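Local coordinates for protein putative tetR family transcriptional regulator (Streptomyces coelicolor A3, PDB 2Q24) that probably binds DNA and regulates transcription as a dimeric TetR-family helix-turn-helix protein, at residues B[158-166]-B[175-183]. Numbering follows the deposited sequence.
Sequences ALAGIALTS and AERLLDLVL
Ile162 CD1 stands over one face of the flat peptide joining Leu178 to Leu179, 3.7 Å above Leu178 C. Leu178 CB and Leu179 CD2 lie against Ile162 CD1, the latter at 3.9 Å. An extended CG1 arm (chi2 176°) carries CD1 to this peptide, while Ile162 CG2 comes to 3.9 Å from Ala175 O. Ile162 is thus a knob in the hole formed by Ala175, Leu178, Leu179 and Val182. The motif is an antiparallel helical hairpin of helices 152-165 and 172-185, the last two of the TetR-type C-terminal domain; segments 158-165 and 175-183 run at 162° with a closest axis approach of 10.0 Å. Leu159 and Leu179 cross at about a right angle on the buried side facing helix 86-106, their CD2 methyls squeezed to 3.3 Å; Phe97 also packs on Leu159. Replaced by an alanine, Ile162 would lose CG1, CG2 and CD1, which would probably leave much of the hole empty and Leu178, Leu179 and Val182 without their shared apolar partner. Near the turn, Ser166 CB meets Ala175 CB at 3.8 Å, and Ser166 OG, hydrogen-bonded to Gln174 OE1, lies 3.4 Å from Leu178 CD1. At the other end, Ala158 CB reaches Val182 CG1 at 4.4 Å.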
loop_
_atom_site.group_PDB
_atom_site.type_symbol
_atom_site.label_atom_id
_atom_site.label_comp_id
_atom_site.label_asym_id
_atom_site.label_seq_id
_atom_site.Cartn_x
_atom_site.Cartn_y
_atom_site.Cartn_z
ATOM N N ALA B 158 5.295 -12.286 14.314
ATOM C CA ALA B 158 6.014 -13.598 14.205
ATOM C C ALA B 158 6.955 -13.581 13.031
ATOM O O ALA B 158 8.138 -13.903 13.136
ATOM C CB ALA B 158 4.939 -14.764 14.081
ATOM N N LEU B 159 6.456 -13.163 11.874
ATOM C CA LEU B 159 7.339 -13.105 10.700
ATOM C C LEU B 159 8.493 -12.075 10.840
ATOM O O LEU B 159 9.617 -12.318 10.403
ATOM C CB LEU B 159 6.465 -12.781 9.464
ATOM C CG LEU B 159 5.370 -13.800 9.127
ATOM C CD1 LEU B 159 4.404 -13.193 7.987
ATOM C CD2 LEU B 159 5.968 -15.103 8.690
ATOM N N ALA B 160 8.180 -10.921 11.402
ATOM C CA ALA B 160 9.173 -9.883 11.697
ATOM C C ALA B 160 10.282 -10.462 12.556
ATOM O O ALA B 160 11.435 -10.140 12.339
ATOM C CB ALA B 160 8.560 -8.715 12.395
ATOM N N GLY B 161 9.906 -11.299 13.526
ATOM C CA GLY B 161 10.888 -11.873 14.424
ATOM C C GLY B 161 11.852 -12.808 13.708
ATOM O O GLY B 161 13.058 -12.827 13.991
ATOM N N ILE B 162 11.309 -13.593 12.781
ATOM C CA ILE B 162 12.129 -14.516 11.975
ATOM C C ILE B 162 13.128 -13.701 11.162
ATOM O O ILE B 162 14.289 -14.056 11.069
ATOM C CB ILE B 162 11.243 -15.362 11.026
ATOM C CG1 ILE B 162 10.359 -16.266 11.925
ATOM C CG2 ILE B 162 12.110 -16.247 10.057
ATOM C CD1 ILE B 162 9.352 -17.098 11.166
ATOM N N ALA B 163 12.663 -12.620 10.557
ATOM C CA ALA B 163 13.599 -11.712 9.788
ATOM C C ALA B 163 14.717 -11.134 10.634
ATOM O O ALA B 163 15.903 -11.077 10.229
ATOM C CB ALA B 163 12.796 -10.594 9.120
ATOM N N LEU B 164 14.393 -10.782 11.876
ATOM C CA LEU B 164 15.426 -10.273 12.764
ATOM C C LEU B 164 16.427 -11.321 13.235
ATOM O O LEU B 164 17.602 -11.005 13.403
ATOM C CB LEU B 164 14.803 -9.597 13.989
ATOM C CG LEU B 164 13.958 -8.358 13.711
ATOM C CD1 LEU B 164 13.241 -8.009 15.009
ATOM C CD2 LEU B 164 14.843 -7.182 13.256
ATOM N N THR B 165 15.990 -12.555 13.455
ATOM C CA THR B 165 16.913 -13.560 13.946
ATOM C C THR B 165 17.678 -14.272 12.835
ATOM O O THR B 165 18.771 -14.797 13.069
ATOM C CB THR B 165 16.186 -14.662 14.762
ATOM O OG1 THR B 165 15.190 -15.265 13.952
ATOM C CG2 THR B 165 15.525 -14.076 16.035
ATOM N N SER B 166 17.090 -14.325 11.641
ATOM C CA SER B 166 17.502 -15.309 10.660
ATOM C C SER B 166 17.710 -14.760 9.253
ATOM O O SER B 166 17.458 -15.470 8.293
ATOM C CB SER B 166 16.481 -16.467 10.652
ATOM O OG SER B 166 16.276 -16.926 11.983
ATOM N N ALA B 175 15.624 -19.871 8.744
ATOM C CA ALA B 175 14.441 -19.079 8.448
ATOM C C ALA B 175 13.313 -19.913 7.839
ATOM O O ALA B 175 12.163 -19.694 8.184
ATOM C CB ALA B 175 14.764 -17.879 7.528
ATOM N N GLU B 176 13.660 -20.863 6.947
ATOM C CA GLU B 176 12.676 -21.741 6.275
ATOM C C GLU B 176 12.062 -22.628 7.347
ATOM O O GLU B 176 10.816 -22.768 7.394
ATOM C CB GLU B 176 13.280 -22.622 5.140
ATOM C CG GLU B 176 13.519 -21.894 3.791
ATOM C CD GLU B 176 14.814 -22.282 3.013
ATOM O OE1 GLU B 176 15.462 -23.367 3.229
ATOM O OE2 GLU B 176 15.198 -21.440 2.153
ATOM N N ARG B 177 12.889 -23.170 8.235
ATOM C CA ARG B 177 12.371 -24.002 9.344
ATOM C C ARG B 177 11.462 -23.250 10.341
ATOM O O ARG B 177 10.452 -23.802 10.793
ATOM C CB ARG B 177 13.464 -24.747 10.092
ATOM C CG ARG B 177 14.138 -25.845 9.164
ATOM C CD ARG B 177 15.101 -26.756 9.913
ATOM N NE ARG B 177 16.104 -26.028 10.684
ATOM C CZ ARG B 177 17.306 -25.672 10.267
ATOM N NH1 ARG B 177 17.755 -26.022 9.059
ATOM N NH2 ARG B 177 18.081 -24.984 11.097
ATOM N N LEU B 178 11.807 -21.996 10.631
ATOM C CA LEU B 178 10.943 -21.143 11.491
ATOM C C LEU B 178 9.622 -20.817 10.822
ATOM O O LEU B 178 8.572 -20.857 11.457
ATOM C CB LEU B 178 11.688 -19.851 11.836
ATOM C CG LEU B 178 12.841 -20.032 12.836
ATOM C CD1 LEU B 178 13.601 -18.718 12.914
ATOM C CD2 LEU B 178 12.277 -20.370 14.246
ATOM N N LEU B 179 9.653 -20.507 9.521
ATOM C CA LEU B 179 8.407 -20.329 8.787
ATOM C C LEU B 179 7.538 -21.584 8.886
ATOM O O LEU B 179 6.337 -21.473 9.134
ATOM C CB LEU B 179 8.622 -19.948 7.298
ATOM C CG LEU B 179 9.069 -18.481 7.054
ATOM C CD1 LEU B 179 9.350 -18.258 5.557
ATOM C CD2 LEU B 179 8.018 -17.463 7.551
ATOM N N ASP B 180 8.150 -22.754 8.744
ATOM C CA ASP B 180 7.397 -24.017 8.800
ATOM C C ASP B 180 6.742 -24.170 10.186
ATOM O O ASP B 180 5.582 -24.586 10.291
ATOM C CB ASP B 180 8.328 -25.188 8.518
ATOM C CG ASP B 180 8.677 -25.306 7.018
ATOM O OD1 ASP B 180 8.046 -24.610 6.185
ATOM O OD2 ASP B 180 9.615 -26.048 6.667
ATOM N N LEU B 181 7.483 -23.818 11.223
ATOM C CA LEU B 181 7.023 -23.970 12.602
ATOM C C LEU B 181 5.836 -23.058 12.829
ATOM O O LEU B 181 4.817 -23.475 13.403
ATOM C CB LEU B 181 8.131 -23.637 13.601
ATOM C CG LEU B 181 7.781 -23.658 15.074
ATOM C CD1 LEU B 181 7.293 -25.042 15.550
ATOM C CD2 LEU B 181 9.024 -23.255 15.839
ATOM N N VAL B 182 5.956 -21.818 12.364
ATOM C CA VAL B 182 4.845 -20.817 12.541
ATOM C C VAL B 182 3.601 -21.249 11.767
ATOM O O VAL B 182 2.497 -21.227 12.309
ATOM C CB VAL B 182 5.303 -19.404 12.100
ATOM C CG1 VAL B 182 4.109 -18.479 11.942
ATOM C CG2 VAL B 182 6.274 -18.855 13.154
ATOM N N LEU B 183 3.784 -21.691 10.518
ATOM C CA LEU B 183 2.645 -22.178 9.726
ATOM C C LEU B 183 2.026 -23.420 10.339
ATOM O O LEU B 183 0.794 -23.563 10.320
ATOM C CB LEU B 183 3.004 -22.391 8.243
ATOM C CG LEU B 183 3.410 -21.030 7.603
ATOM C CD1 LEU B 183 4.121 -21.305 6.310
ATOM C CD2 LEU B 183 2.229 -20.127 7.391
#